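Local coordinates for phospholyase (Arthrobacter aurescens, PDB 5G4I), which uses pyridoxal phosphate to act as an ethanolamine-phosphate phospholyase, although it belongs to the class III aminotransferase family, at residues A[63-68]-A[281-286]; A[142-147]-A[157-161]; A[218-222]-A[253-257]; A[249-253]-A[264-268]; A[275-279]-A[291-295]. One frame throughout, in Å; residues are numbered along the deposited sequence.

Contact 1 opens first, at 63-68, and closes only at 281-286. The loop it makes brackets contacts 2, 3 and 4. Contact 2 closes a short loop from 142-147, at the end of strand 140-143, to the loop segment 157-161. Contact 3 joins the loops that follow strands 214-217 and 247-251. Contact 4 starts on strand 247-251 and shares V253 with contact 3, so the two overlap; it closes at 264-268. Contact 5 pairs strand 276-279 with strand 290-294. It crosses contact 1, because 281-286 lies in the loop between those strands. Contacts 2, 4 and 5 all reach one seven-stranded mixed sheet, and contacts 1 to 4 border PLP.

Contact 1 (A[63-68]-A[281-286]); sequences NVPHVG and KPMGNG. With PLP (pyridoxal-5'-phosphate), chain C.
The side-chain amide of N285 grips the main chain of 63-68 at two points, as a backbone partner would. Its OD1 accepts from V67 N at 2.9 Å, and its ND2 donates to G68 O at 3.1 Å. The second bond is nearly straight, 167° at the hydrogen. Because OD1 meets an N-H and ND2 a carbonyl, a flipped amide would probably lose both bonds. V67 CG2 rests on the same group, 3.4 Å from N285 OD1. The part held, P65 to G68, is a type I beta turn. N285 also sends its CA-H toward V64 O, with the CA 3.2 Å away. Packing is tight where V64 CG1 stands 3.4 Å from G286 CA. H66 lies obliquely against P282 CB. At the other end, V64 CG2 and the amide of N63 both touch the K281 chain. That chain is extended through chi3 and bends at chi4 (93°), where NZ is bonded covalently to PLP C4A, the internal aldimine of this enzyme class. K281 NZ also makes a weak hydrogen bond to PLP O3. T311 of the second subunit packs on V64 and K281. Segment 63-68 leads from strand 56-59 to helix 72-82, 281-286 links strands 276-279 and 290-294, and helix 316-331 covers H66 and N285 through V325.

Contact 2 (A[142-147]-A[157-161]); sequences VSDFSY and ITTGL. With PLP (pyridoxal-5'-phosphate), chain C.
T159 OG1 joins the two segments through two bonds. It donates to S143 O at 2.8 Å and accepts from S146 N at 2.9 Å. With chi1 at 59°, the hydroxyl sits between the backbone N and carbonyl carbon of T159 and faces the bend at 143-146. S146 OG also donates to S143 O, from the same face of that carbonyl as T159 OG1. G160 N returns a bond to S146 O at 2.9 Å. G160 CA lies over the centre of the F145 ring, 3.7 Å from its centroid, as a CH-pi contact. A beta carbon on G160 would run into S146 N. L161 CD1 sits over one face of the Y147 ring, nearer the rim, 4.0 Å from the centroid. T158 CG2 meets that ring at its edge. A second shell holds these groups. F145 N bonds to S143 OG in an ST turn, and E224 also engages that hydroxyl. A water donates to S146 OG at 2.7 Å and to I157 O at 2.8 Å. F309 and M307 of the second subunit pack on Y147 and L161. The arrangement shapes the loop after strand 140-143 that brings Y147 into the PLP pocket, consistent with the fold type I site at a subunit interface.

Contact 3 (A[218-222]-A[253-257]); sequences DPLFS and VQSGF. With PLP (pyridoxal-5'-phosphate), chain C; PO4 (phosphate ion), chain D.
D218 and Q254 approach obliquely, with carboxylate and amide planes 45° apart. Their nearest atoms, D218 OD1 and Q254 CB, are 4.1 Å apart, so the polar link runs through a water. That water donates to D218 OD1 and accepts from Q254 N, each at 2.8 Å, and also donates to S255 OG over a longer distance. The carboxylate is turned to serve its own loop. OD1 takes the N-H of L220 from above its plane, an Asx turn. OD2 takes S222 N from above and S222 OG nearly along the C-O direction, the latter at 2.8 Å. With alanine in place of D218, the N-H groups of L220 and S222 would probably lose these acceptors, the water a mate, and the S222 hydroxyl its fixed rotation. That hydroxyl now lies 3.6 Å from Q254 CG. On the other flank, S255 OG meets P219 CD; its stronger partner is E252. L220 CD1 touches S255 CB. Q254 bends sharply at chi2, -75°, which carries its amide away from D218 to the cofactor. NE2 donates to PLP O3 over a very short 2.5 Å, a length that is doubtful in detail, and to the bound phosphate ion O1 at 3.0 Å. OE1 is held by R414. V253 CG1 packs against the pyridine ring, 3.4 Å from PLP C3. Both segments follow neighbouring parallel strands, 214-217 and 247-251. Loops at such strand ends form the cofactor site of fold type I PLP enzymes, here on the O3 side of PLP.

Contact 4 (A[249-253]-A[264-268]); sequences ISDEV and MWGYQ. With PLP (pyridoxal-5'-phosphate), chain C.
E252 has CG anti to its carbonyl carbon (chi1 -65°) and a bend at chi2 (-75°), which together turn its carboxylate toward the main chain of G266 and Y267. E252 follows strand 247-251 of the central sheet in a fold type I PLP enzyme, and its neighbour D251 belongs to the cofactor pocket. The carboxylate binds two successive N-H groups at the start of the 3-10 segment 266-268. OE1 accepts from G266 N at 2.8 Å, on its syn side and slightly out of plane. OE2 accepts from Y267 N at 3.0 Å through its syn lone pair. S250 OG reaches OE2 from above the carboxylate plane, also at 2.8 Å. With S255 on OE1, each oxygen has two donors. These probably favour the charged form of a buried group. A leucine in place of E252 is likely to leave the N-H groups of G266 and Y267 without acceptors and free the S250 hydroxyl to turn. The W265 ring stands 80° to the carboxylate and turns its edge to OE1. P219 packs on S250 and E252 nearby. W265 NE1 bonds to the backbone carbonyl of K106, and the ring meets F107 and F257. On the cofactor side, D251 OD1 accepts from V253 N in an Asx turn, and D251 OD2, held by H148 and N124, lies 2.8 Å from PLP N1. The Y267 ring edge also meets the glutamate, CD2 being 3.4 Å from E252 OE2.

Contact 5 (A[275-279]-A[291-295]); sequences ELVTM and AVVTT
Strands 276-279 and 291-294 run antiparallel, with axes 4.6 Å apart at closest and directions 159° apart. They are the arms of a beta hairpin in the seven-stranded mixed sheet, between strands 113-117 and 247-251. V277 and V293 form a hydrogen-bonded pair. V277 N gives to V293 O at 2.9 Å and V293 N to V277 O at 2.8 Å. T278 and V292 are the next, non-hydrogen-bonded pair. M279 and A291 follow, hydrogen-bonded, with one of their two bonds weak. V277, M279, A291 and V293 share a face. There M279 CG lies 3.8 Å from A291 CB, and the bend at chi3 swings M279 CE to 4.0 Å from V293 CG2. F257 and W265 also pack on M279. L276, T278, V292 and T294 share the other face, where L276 CD2 meets V292 CG1 at 3.8 Å. Helix 120-135 covers T278 and V292, and N124 bonds to T278 OG1. The L276 and T294 side chains run alongside each other in one direction. With chi1 at -165°, the T294 hydroxyl points away from its own N and reaches the residue just before strand 276-279. There T294 OG1 donates to E275 O at 2.8 Å, while L276 CD2 rests 3.4 Å from the same T294 OG1.

Contact 1 (A[63-68]-A[281-286])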
# COMPACT_ATOMS: atom_id res chain seq x y z
N ASN A 63 -2.27 0.80 18.71
CA ASN A 63 -1.21 -0.15 18.47
C ASN A 63 -0.19 0.22 17.37
O ASN A 63 0.93 -0.34 17.34
CB ASN A 63 -1.73 -1.53 18.15
CG ASN A 63 -2.55 -1.60 16.88
OD1 ASN A 63 -3.00 -0.61 16.34
ND2 ASN A 63 -2.73 -2.86 16.39
N VAL A 64 -0.48 1.21 16.53
CA VAL A 64 0.46 1.65 15.54
C VAL A 64 1.76 2.22 16.18
O VAL A 64 2.89 1.87 15.75
CB VAL A 64 -0.21 2.59 14.48
CG1 VAL A 64 0.83 3.29 13.63
CG2 VAL A 64 -1.20 1.81 13.64
N PRO A 65 1.69 3.12 17.21
CA PRO A 65 2.88 3.58 17.91
C PRO A 65 3.35 2.55 18.94
O PRO A 65 3.36 2.73 20.16
CB PRO A 65 2.37 4.87 18.63
CG PRO A 65 0.99 4.63 18.85
CD PRO A 65 0.48 3.85 17.66
N HIS A 66 3.73 1.37 18.39
CA HIS A 66 4.18 0.20 19.17
C HIS A 66 5.21 0.53 20.26
O HIS A 66 5.10 -0.00 21.40
CB HIS A 66 4.86 -0.81 18.17
CG HIS A 66 5.11 -2.19 18.73
ND1 HIS A 66 4.09 -3.02 19.15
CD2 HIS A 66 6.27 -2.88 18.89
CE1 HIS A 66 4.63 -4.18 19.53
NE2 HIS A 66 5.93 -4.10 19.41
N VAL A 67 6.20 1.39 19.96
CA VAL A 67 7.24 1.78 20.92
C VAL A 67 7.07 3.18 21.53
O VAL A 67 8.04 3.79 22.01
CB VAL A 67 8.67 1.51 20.39
CG1 VAL A 67 8.86 -0.03 20.19
CG2 VAL A 67 8.99 2.19 19.06
N GLY A 68 5.87 3.69 21.39
CA GLY A 68 5.46 4.93 22.02
C GLY A 68 5.43 6.15 21.07
O GLY A 68 6.18 6.21 20.04
N LYS A 281 0.40 -2.65 10.78
CA LYS A 281 0.20 -1.67 11.89
C LYS A 281 1.48 -1.31 12.69
O LYS A 281 2.12 -0.27 12.39
CB LYS A 281 -1.08 -1.98 12.65
CG LYS A 281 -2.37 -1.58 11.91
CD LYS A 281 -3.66 -1.78 12.75
CE LYS A 281 -5.02 -1.34 12.05
NZ LYS A 281 -5.55 -2.57 11.40
N PRO A 282 1.76 -2.00 13.84
CA PRO A 282 2.96 -1.60 14.62
C PRO A 282 4.31 -1.54 13.96
O PRO A 282 5.27 -0.98 14.56
CB PRO A 282 3.02 -2.72 15.73
CG PRO A 282 2.40 -3.89 15.01
CD PRO A 282 1.24 -3.28 14.33
N MET A 283 4.51 -2.28 12.86
CA MET A 283 5.89 -2.64 12.50
C MET A 283 6.90 -1.53 12.27
O MET A 283 8.11 -1.69 12.50
CB MET A 283 5.98 -3.70 11.42
CG MET A 283 5.88 -3.34 10.12
SD MET A 283 5.69 -4.80 8.93
CE MET A 283 7.18 -5.45 8.64
N GLY A 284 6.42 -0.32 11.86
CA GLY A 284 7.26 0.87 11.69
C GLY A 284 6.93 2.07 12.60
O GLY A 284 7.31 3.20 12.31
N ASN A 285 6.21 1.79 13.69
CA ASN A 285 5.79 2.83 14.67
C ASN A 285 4.82 3.88 14.12
O ASN A 285 4.65 4.94 14.74
CB ASN A 285 6.95 3.52 15.37
CG ASN A 285 6.61 3.89 16.84
OD1 ASN A 285 6.10 3.02 17.57
ND2 ASN A 285 6.93 5.10 17.28
N GLY A 286 4.31 3.65 12.92
CA GLY A 286 3.52 4.66 12.13
C GLY A 286 4.03 4.92 10.73
O GLY A 286 3.28 5.49 9.90
N1 PLP C . -5.94 -7.09 9.01
C2 PLP C . -6.12 -6.78 10.32
C2A PLP C . -6.32 -7.88 11.33
C3 PLP C . -6.12 -5.36 10.76
O3 PLP C . -6.30 -5.03 12.06
C4 PLP C . -5.92 -4.33 9.72
C4A PLP C . -5.90 -2.89 10.06
C5 PLP C . -5.73 -4.80 8.32
C6 PLP C . -5.75 -6.17 8.05
C5A PLP C . -5.52 -3.81 7.20
O4P PLP C . -4.45 -2.92 7.55
P PLP C . -4.18 -1.60 6.68
O1P PLP C . -5.23 -0.63 7.15
O2P PLP C . -2.77 -1.21 7.04
O3P PLP C . -4.35 -2.06 5.25

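Contact 2 (A[142-147]-A[157-161])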
# COMPACT_ATOMS: atom_id res chain seq x y z
N VAL A 142 -13.04 -17.80 6.06
CA VAL A 142 -12.81 -16.70 6.98
C VAL A 142 -13.80 -16.80 8.13
O VAL A 142 -14.84 -17.53 8.04
CB VAL A 142 -12.95 -15.29 6.38
CG1 VAL A 142 -11.72 -14.89 5.60
CG2 VAL A 142 -14.28 -15.14 5.59
N SER A 143 -13.65 -16.04 9.26
CA SER A 143 -14.71 -15.97 10.24
C SER A 143 -15.91 -15.13 9.74
O SER A 143 -15.74 -14.28 8.84
CB SER A 143 -14.20 -15.33 11.56
OG SER A 143 -14.51 -13.99 11.62
N ASP A 144 -17.07 -15.37 10.36
CA ASP A 144 -18.29 -14.61 10.09
C ASP A 144 -18.35 -13.23 10.71
O ASP A 144 -19.37 -12.56 10.51
CB ASP A 144 -19.53 -15.41 10.43
CG ASP A 144 -19.76 -15.59 11.89
OD1 ASP A 144 -19.05 -15.11 12.79
OD2 ASP A 144 -20.71 -16.43 12.16
N PHE A 145 -17.26 -12.71 11.32
CA PHE A 145 -17.25 -11.28 11.72
C PHE A 145 -15.76 -10.82 11.73
O PHE A 145 -15.17 -10.57 12.79
CB PHE A 145 -18.01 -11.03 13.03
CG PHE A 145 -18.54 -9.61 13.14
CD1 PHE A 145 -19.64 -9.27 12.43
CD2 PHE A 145 -17.83 -8.66 13.84
CE1 PHE A 145 -20.13 -7.94 12.46
CE2 PHE A 145 -18.39 -7.32 13.91
CZ PHE A 145 -19.45 -7.05 13.21
N SER A 146 -15.21 -10.72 10.52
CA SER A 146 -13.76 -10.41 10.34
C SER A 146 -13.50 -9.27 9.39
O SER A 146 -14.37 -8.88 8.58
CB SER A 146 -12.98 -11.65 9.88
OG SER A 146 -13.54 -12.25 8.77
N TYR A 147 -12.27 -8.74 9.44
CA TYR A 147 -11.83 -7.67 8.55
C TYR A 147 -10.31 -7.79 8.30
O TYR A 147 -9.51 -7.80 9.24
CB TYR A 147 -12.18 -6.27 9.09
CG TYR A 147 -11.62 -5.16 8.22
CD1 TYR A 147 -12.17 -4.87 6.99
CD2 TYR A 147 -10.47 -4.43 8.60
CE1 TYR A 147 -11.67 -3.92 6.14
CE2 TYR A 147 -9.98 -3.41 7.79
CZ TYR A 147 -10.56 -3.16 6.56
OH TYR A 147 -10.04 -2.21 5.72
N ILE A 157 -14.40 -10.80 0.62
CA ILE A 157 -14.40 -11.80 1.71
C ILE A 157 -14.80 -11.19 3.04
O ILE A 157 -14.82 -11.86 4.06
CB ILE A 157 -13.04 -12.54 1.80
CG1 ILE A 157 -11.95 -11.69 2.50
CG2 ILE A 157 -12.58 -13.04 0.46
CD1 ILE A 157 -10.60 -12.35 2.68
N THR A 158 -15.08 -9.84 3.09
CA THR A 158 -15.31 -9.11 4.33
C THR A 158 -16.69 -9.39 4.96
O THR A 158 -17.72 -9.23 4.28
CB THR A 158 -15.14 -7.59 4.10
OG1 THR A 158 -13.77 -7.31 3.70
CG2 THR A 158 -15.45 -6.78 5.30
N THR A 159 -16.71 -9.76 6.28
CA THR A 159 -17.94 -10.07 7.01
C THR A 159 -18.17 -9.13 8.21
O THR A 159 -19.36 -9.07 8.71
CB THR A 159 -17.92 -11.50 7.45
OG1 THR A 159 -16.77 -11.72 8.30
CG2 THR A 159 -17.91 -12.47 6.27
N GLY A 160 -17.18 -8.41 8.72
CA GLY A 160 -17.28 -7.64 9.95
C GLY A 160 -17.37 -6.17 9.78
O GLY A 160 -17.34 -5.40 10.80
N LEU A 161 -17.49 -5.72 8.55
CA LEU A 161 -17.62 -4.31 8.25
C LEU A 161 -18.50 -4.15 6.98
O LEU A 161 -18.56 -5.09 6.15
CB LEU A 161 -16.11 -3.85 8.08
CG LEU A 161 -15.65 -2.61 7.53
CD1 LEU A 161 -14.37 -2.08 8.15
CD2 LEU A 161 -15.54 -2.77 6.02
N1 PLP C . -5.94 -7.09 9.01
C2 PLP C . -6.12 -6.78 10.32
C2A PLP C . -6.32 -7.88 11.33
C3 PLP C . -6.12 -5.36 10.76
O3 PLP C . -6.30 -5.03 12.06
C4 PLP C . -5.92 -4.33 9.72
C4A PLP C . -5.90 -2.89 10.06
C5 PLP C . -5.73 -4.80 8.32
C6 PLP C . -5.75 -6.17 8.05
C5A PLP C . -5.52 -3.81 7.20
O4P PLP C . -4.45 -2.92 7.55
P PLP C . -4.18 -1.60 6.68
O1P PLP C . -5.23 -0.63 7.15
O2P PLP C . -2.77 -1.21 7.04
O3P PLP C . -4.35 -2.06 5.25
O HOH W 1 -13.32 -11.12 6.28

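Contact 3 (A[218-222]-A[253-257])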
# COMPACT_ATOMS: atom_id res chain seq x y z
N ASP A 218 -7.23 -13.90 12.12
CA ASP A 218 -6.55 -13.18 13.22
C ASP A 218 -6.48 -14.05 14.43
O ASP A 218 -7.55 -14.40 15.00
CB ASP A 218 -7.33 -11.88 13.53
CG ASP A 218 -7.01 -11.21 14.86
OD1 ASP A 218 -5.94 -11.48 15.45
OD2 ASP A 218 -7.90 -10.39 15.30
N PRO A 219 -5.29 -14.46 14.90
CA PRO A 219 -5.23 -15.39 16.11
C PRO A 219 -5.95 -14.93 17.37
O PRO A 219 -6.42 -15.75 18.16
CB PRO A 219 -3.69 -15.47 16.38
CG PRO A 219 -3.08 -15.32 15.04
CD PRO A 219 -3.93 -14.26 14.31
N LEU A 220 -6.06 -13.62 17.60
CA LEU A 220 -6.80 -13.06 18.76
C LEU A 220 -8.33 -13.04 18.52
O LEU A 220 -9.13 -12.78 19.50
CB LEU A 220 -6.32 -11.63 19.12
CG LEU A 220 -5.02 -11.65 19.97
CD1 LEU A 220 -4.43 -10.22 20.05
CD2 LEU A 220 -5.26 -12.18 21.40
N PHE A 221 -8.78 -13.22 17.24
CA PHE A 221 -10.21 -13.05 16.89
C PHE A 221 -10.76 -11.79 17.56
O PHE A 221 -11.86 -11.84 18.20
CB PHE A 221 -10.99 -14.34 17.22
CG PHE A 221 -10.52 -15.52 16.34
CD1 PHE A 221 -11.01 -15.67 15.04
CD2 PHE A 221 -9.55 -16.43 16.81
CE1 PHE A 221 -10.54 -16.72 14.24
CE2 PHE A 221 -9.12 -17.44 15.99
CZ PHE A 221 -9.60 -17.60 14.72
N SER A 222 -10.06 -10.68 17.35
CA SER A 222 -10.42 -9.41 17.97
C SER A 222 -11.67 -8.75 17.43
O SER A 222 -12.59 -8.39 18.24
CB SER A 222 -9.23 -8.46 17.98
OG SER A 222 -8.79 -8.16 16.68
N VAL A 253 -1.58 -8.66 11.98
CA VAL A 253 -1.65 -7.18 12.12
C VAL A 253 -2.06 -6.79 13.50
O VAL A 253 -1.46 -5.77 14.03
CB VAL A 253 -2.58 -6.56 11.00
CG1 VAL A 253 -2.77 -5.08 11.26
CG2 VAL A 253 -2.03 -6.82 9.64
N GLN A 254 -2.98 -7.48 14.15
CA GLN A 254 -3.42 -7.19 15.54
C GLN A 254 -2.62 -7.95 16.62
O GLN A 254 -2.46 -7.40 17.76
CB GLN A 254 -4.91 -7.55 15.81
CG GLN A 254 -5.89 -6.79 14.95
CD GLN A 254 -6.07 -5.34 15.40
OE1 GLN A 254 -5.84 -4.97 16.51
NE2 GLN A 254 -6.51 -4.54 14.50
N SER A 255 -2.15 -9.17 16.36
CA SER A 255 -1.59 -9.99 17.37
C SER A 255 -0.07 -10.07 17.35
O SER A 255 0.49 -10.74 18.24
CB SER A 255 -2.16 -11.42 17.29
OG SER A 255 -1.92 -12.03 16.02
N GLY A 256 0.59 -9.49 16.36
CA GLY A 256 2.06 -9.65 16.20
C GLY A 256 2.92 -8.74 17.02
O GLY A 256 2.46 -7.91 17.85
N PHE A 257 4.22 -8.85 16.81
CA PHE A 257 5.24 -7.97 17.45
C PHE A 257 5.15 -8.05 18.98
O PHE A 257 5.44 -7.08 19.73
CB PHE A 257 5.28 -6.57 16.89
CG PHE A 257 5.76 -6.53 15.44
CD1 PHE A 257 4.87 -6.81 14.34
CD2 PHE A 257 7.11 -6.32 15.15
CE1 PHE A 257 5.39 -6.90 13.04
CE2 PHE A 257 7.60 -6.40 13.85
CZ PHE A 257 6.72 -6.71 12.81
N1 PLP C . -5.94 -7.09 9.01
C2 PLP C . -6.12 -6.78 10.32
C2A PLP C . -6.32 -7.88 11.33
C3 PLP C . -6.12 -5.36 10.76
O3 PLP C . -6.30 -5.03 12.06
C4 PLP C . -5.92 -4.33 9.72
C4A PLP C . -5.90 -2.89 10.06
C5 PLP C . -5.73 -4.80 8.32
C6 PLP C . -5.75 -6.17 8.05
C5A PLP C . -5.52 -3.81 7.20
O4P PLP C . -4.45 -2.92 7.55
P PLP C . -4.18 -1.60 6.68
O1P PLP C . -5.23 -0.63 7.15
O2P PLP C . -2.77 -1.21 7.04
O3P PLP C . -4.35 -2.06 5.25
P PO4 D . -8.05 -0.47 14.72
O1 PO4 D . -7.70 -1.80 15.05
O2 PO4 D . -7.06 0.61 15.14
O3 PO4 D . -9.02 -0.30 15.89
O4 PO4 D . -8.69 -0.17 13.39
O HOH W 2 -3.85 -10.19 14.15

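Contact 4 (A[249-253]-A[264-268])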
# COMPACT_ATOMS: atom_id res chain seq x y z
N ILE A 249 -3.09 -18.94 6.33
CA ILE A 249 -2.53 -17.59 6.47
C ILE A 249 -2.88 -17.10 7.92
O ILE A 249 -4.06 -16.94 8.25
CB ILE A 249 -3.05 -16.54 5.47
CG1 ILE A 249 -2.86 -16.97 3.99
CG2 ILE A 249 -2.34 -15.16 5.70
CD1 ILE A 249 -3.70 -16.16 3.02
N SER A 250 -1.83 -16.79 8.73
CA SER A 250 -2.06 -16.02 9.99
C SER A 250 -1.89 -14.53 9.73
O SER A 250 -0.74 -14.12 9.37
CB SER A 250 -1.10 -16.45 11.11
OG SER A 250 -1.40 -15.76 12.32
N ASP A 251 -2.97 -13.76 9.95
CA ASP A 251 -2.94 -12.28 9.84
C ASP A 251 -2.53 -11.78 11.24
O ASP A 251 -3.30 -11.89 12.18
CB ASP A 251 -4.31 -11.79 9.42
CG ASP A 251 -4.42 -10.27 9.35
OD1 ASP A 251 -3.59 -9.59 9.96
OD2 ASP A 251 -5.42 -9.78 8.74
N GLU A 252 -1.26 -11.31 11.32
CA GLU A 252 -0.63 -10.82 12.56
C GLU A 252 -0.71 -9.34 12.71
O GLU A 252 -0.00 -8.77 13.57
CB GLU A 252 0.81 -11.31 12.65
CG GLU A 252 0.93 -12.81 12.78
CD GLU A 252 0.60 -13.40 14.13
OE1 GLU A 252 0.64 -12.64 15.12
OE2 GLU A 252 0.32 -14.62 14.17
N VAL A 253 -1.58 -8.66 11.98
CA VAL A 253 -1.65 -7.18 12.12
C VAL A 253 -2.06 -6.79 13.50
O VAL A 253 -1.46 -5.77 14.03
CB VAL A 253 -2.58 -6.56 11.00
CG1 VAL A 253 -2.77 -5.08 11.26
CG2 VAL A 253 -2.03 -6.82 9.64
N MET A 264 6.17 -14.00 20.11
CA MET A 264 6.23 -12.91 19.16
C MET A 264 4.96 -12.83 18.29
O MET A 264 4.45 -11.69 17.98
CB MET A 264 7.49 -13.02 18.27
CG MET A 264 7.72 -11.79 17.51
SD MET A 264 8.26 -10.30 18.56
CE MET A 264 8.87 -9.45 17.09
N TRP A 265 4.38 -13.99 17.94
CA TRP A 265 3.28 -14.07 16.96
C TRP A 265 2.10 -14.75 17.61
O TRP A 265 2.25 -15.75 18.35
CB TRP A 265 3.73 -14.86 15.69
CG TRP A 265 5.04 -14.25 15.11
CD1 TRP A 265 6.29 -14.81 15.16
CD2 TRP A 265 5.25 -12.93 14.64
NE1 TRP A 265 7.25 -13.97 14.70
CE2 TRP A 265 6.62 -12.77 14.39
CE3 TRP A 265 4.37 -11.84 14.35
CZ2 TRP A 265 7.17 -11.56 13.90
CZ3 TRP A 265 4.92 -10.67 13.84
CH2 TRP A 265 6.29 -10.52 13.64
N GLY A 266 0.91 -14.20 17.40
CA GLY A 266 -0.32 -14.82 17.89
C GLY A 266 -0.56 -16.25 17.48
O GLY A 266 -1.20 -17.00 18.29
N TYR A 267 -0.12 -16.66 16.28
CA TYR A 267 -0.40 -18.09 15.88
C TYR A 267 0.19 -19.07 16.85
O TYR A 267 -0.20 -20.24 16.91
CB TYR A 267 -0.00 -18.37 14.45
CG TYR A 267 1.51 -18.46 14.17
CD1 TYR A 267 2.26 -19.61 14.47
CD2 TYR A 267 2.24 -17.38 13.56
CE1 TYR A 267 3.60 -19.70 14.18
CE2 TYR A 267 3.59 -17.50 13.33
CZ TYR A 267 4.25 -18.66 13.67
OH TYR A 267 5.64 -18.79 13.37
N GLN A 268 1.22 -18.64 17.64
CA GLN A 268 1.94 -19.51 18.58
C GLN A 268 1.04 -19.87 19.74
O GLN A 268 1.44 -20.81 20.52
CB GLN A 268 3.30 -18.78 19.05
CG GLN A 268 4.30 -18.62 17.93
CD GLN A 268 5.50 -17.66 18.14
OE1 GLN A 268 5.36 -16.73 18.77
NE2 GLN A 268 6.62 -17.93 17.46
N1 PLP C . -5.94 -7.09 9.01
C2 PLP C . -6.12 -6.78 10.32
C2A PLP C . -6.32 -7.88 11.33
C3 PLP C . -6.12 -5.36 10.76
O3 PLP C . -6.30 -5.03 12.06
C4 PLP C . -5.92 -4.33 9.72
C4A PLP C . -5.90 -2.89 10.06
C5 PLP C . -5.73 -4.80 8.32
C6 PLP C . -5.75 -6.17 8.05
C5A PLP C . -5.52 -3.81 7.20
O4P PLP C . -4.45 -2.92 7.55
P PLP C . -4.18 -1.60 6.68
O1P PLP C . -5.23 -0.63 7.15
O2P PLP C . -2.77 -1.21 7.04
O3P PLP C . -4.35 -2.06 5.25

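Contact 5 (A[275-279]-A[291-295])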
# COMPACT_ATOMS: atom_id res chain seq x y z
N GLU A 275 1.87 -21.48 6.53
CA GLU A 275 2.67 -21.31 5.36
C GLU A 275 2.98 -19.82 5.02
O GLU A 275 3.97 -19.51 4.35
CB GLU A 275 2.14 -21.98 4.10
CG GLU A 275 2.04 -23.50 4.21
CD GLU A 275 0.71 -24.01 4.75
OE1 GLU A 275 -0.07 -23.32 5.47
OE2 GLU A 275 0.40 -25.25 4.50
N LEU A 276 2.02 -18.96 5.45
CA LEU A 276 2.08 -17.52 5.12
C LEU A 276 1.65 -16.76 6.38
O LEU A 276 0.69 -17.14 7.08
CB LEU A 276 0.98 -17.20 4.03
CG LEU A 276 1.33 -17.76 2.59
CD1 LEU A 276 0.04 -18.05 1.77
CD2 LEU A 276 2.26 -16.82 1.87
N VAL A 277 2.43 -15.68 6.65
CA VAL A 277 2.19 -14.78 7.83
C VAL A 277 2.21 -13.33 7.33
O VAL A 277 3.15 -12.93 6.66
CB VAL A 277 3.25 -14.99 8.97
CG1 VAL A 277 2.93 -14.08 10.13
CG2 VAL A 277 3.29 -16.42 9.41
N THR A 278 1.12 -12.61 7.60
CA THR A 278 1.04 -11.18 7.15
C THR A 278 1.11 -10.26 8.38
O THR A 278 0.74 -10.60 9.49
CB THR A 278 -0.26 -10.95 6.34
OG1 THR A 278 -1.37 -11.27 7.17
CG2 THR A 278 -0.30 -11.81 5.07
N MET A 279 1.57 -9.02 8.14
CA MET A 279 1.80 -8.06 9.24
C MET A 279 1.70 -6.64 8.66
O MET A 279 1.77 -6.38 7.44
CB MET A 279 3.10 -8.37 9.94
CG MET A 279 4.23 -8.22 9.08
SD MET A 279 5.80 -9.01 9.75
CE MET A 279 5.53 -10.44 9.89
N ALA A 291 4.31 -6.71 5.54
CA ALA A 291 5.10 -7.87 5.02
C ALA A 291 4.27 -9.13 4.90
O ALA A 291 3.30 -9.34 5.63
CB ALA A 291 6.33 -8.16 5.93
N VAL A 292 4.76 -10.03 4.00
CA VAL A 292 4.33 -11.44 3.93
C VAL A 292 5.63 -12.28 4.21
O VAL A 292 6.64 -12.18 3.47
CB VAL A 292 3.81 -11.79 2.53
CG1 VAL A 292 3.44 -13.29 2.51
CG2 VAL A 292 2.68 -10.92 2.10
N VAL A 293 5.64 -13.06 5.28
CA VAL A 293 6.72 -14.05 5.60
C VAL A 293 6.25 -15.45 5.16
O VAL A 293 5.07 -15.83 5.38
CB VAL A 293 7.14 -13.95 7.10
CG1 VAL A 293 7.99 -15.17 7.53
CG2 VAL A 293 7.81 -12.61 7.39
N THR A 294 7.12 -16.18 4.45
CA THR A 294 6.71 -17.45 3.83
C THR A 294 7.92 -18.40 3.72
O THR A 294 9.01 -18.14 4.29
CB THR A 294 5.92 -17.21 2.54
OG1 THR A 294 5.23 -18.44 2.13
CG2 THR A 294 6.80 -16.72 1.40
N THR A 295 7.68 -19.55 3.04
CA THR A 295 8.69 -20.56 2.86
C THR A 295 9.53 -20.27 1.60
O THR A 295 9.16 -19.55 0.67
CB THR A 295 8.02 -21.94 2.73
OG1 THR A 295 7.31 -22.01 1.47
CG2 THR A 295 7.13 -22.26 3.84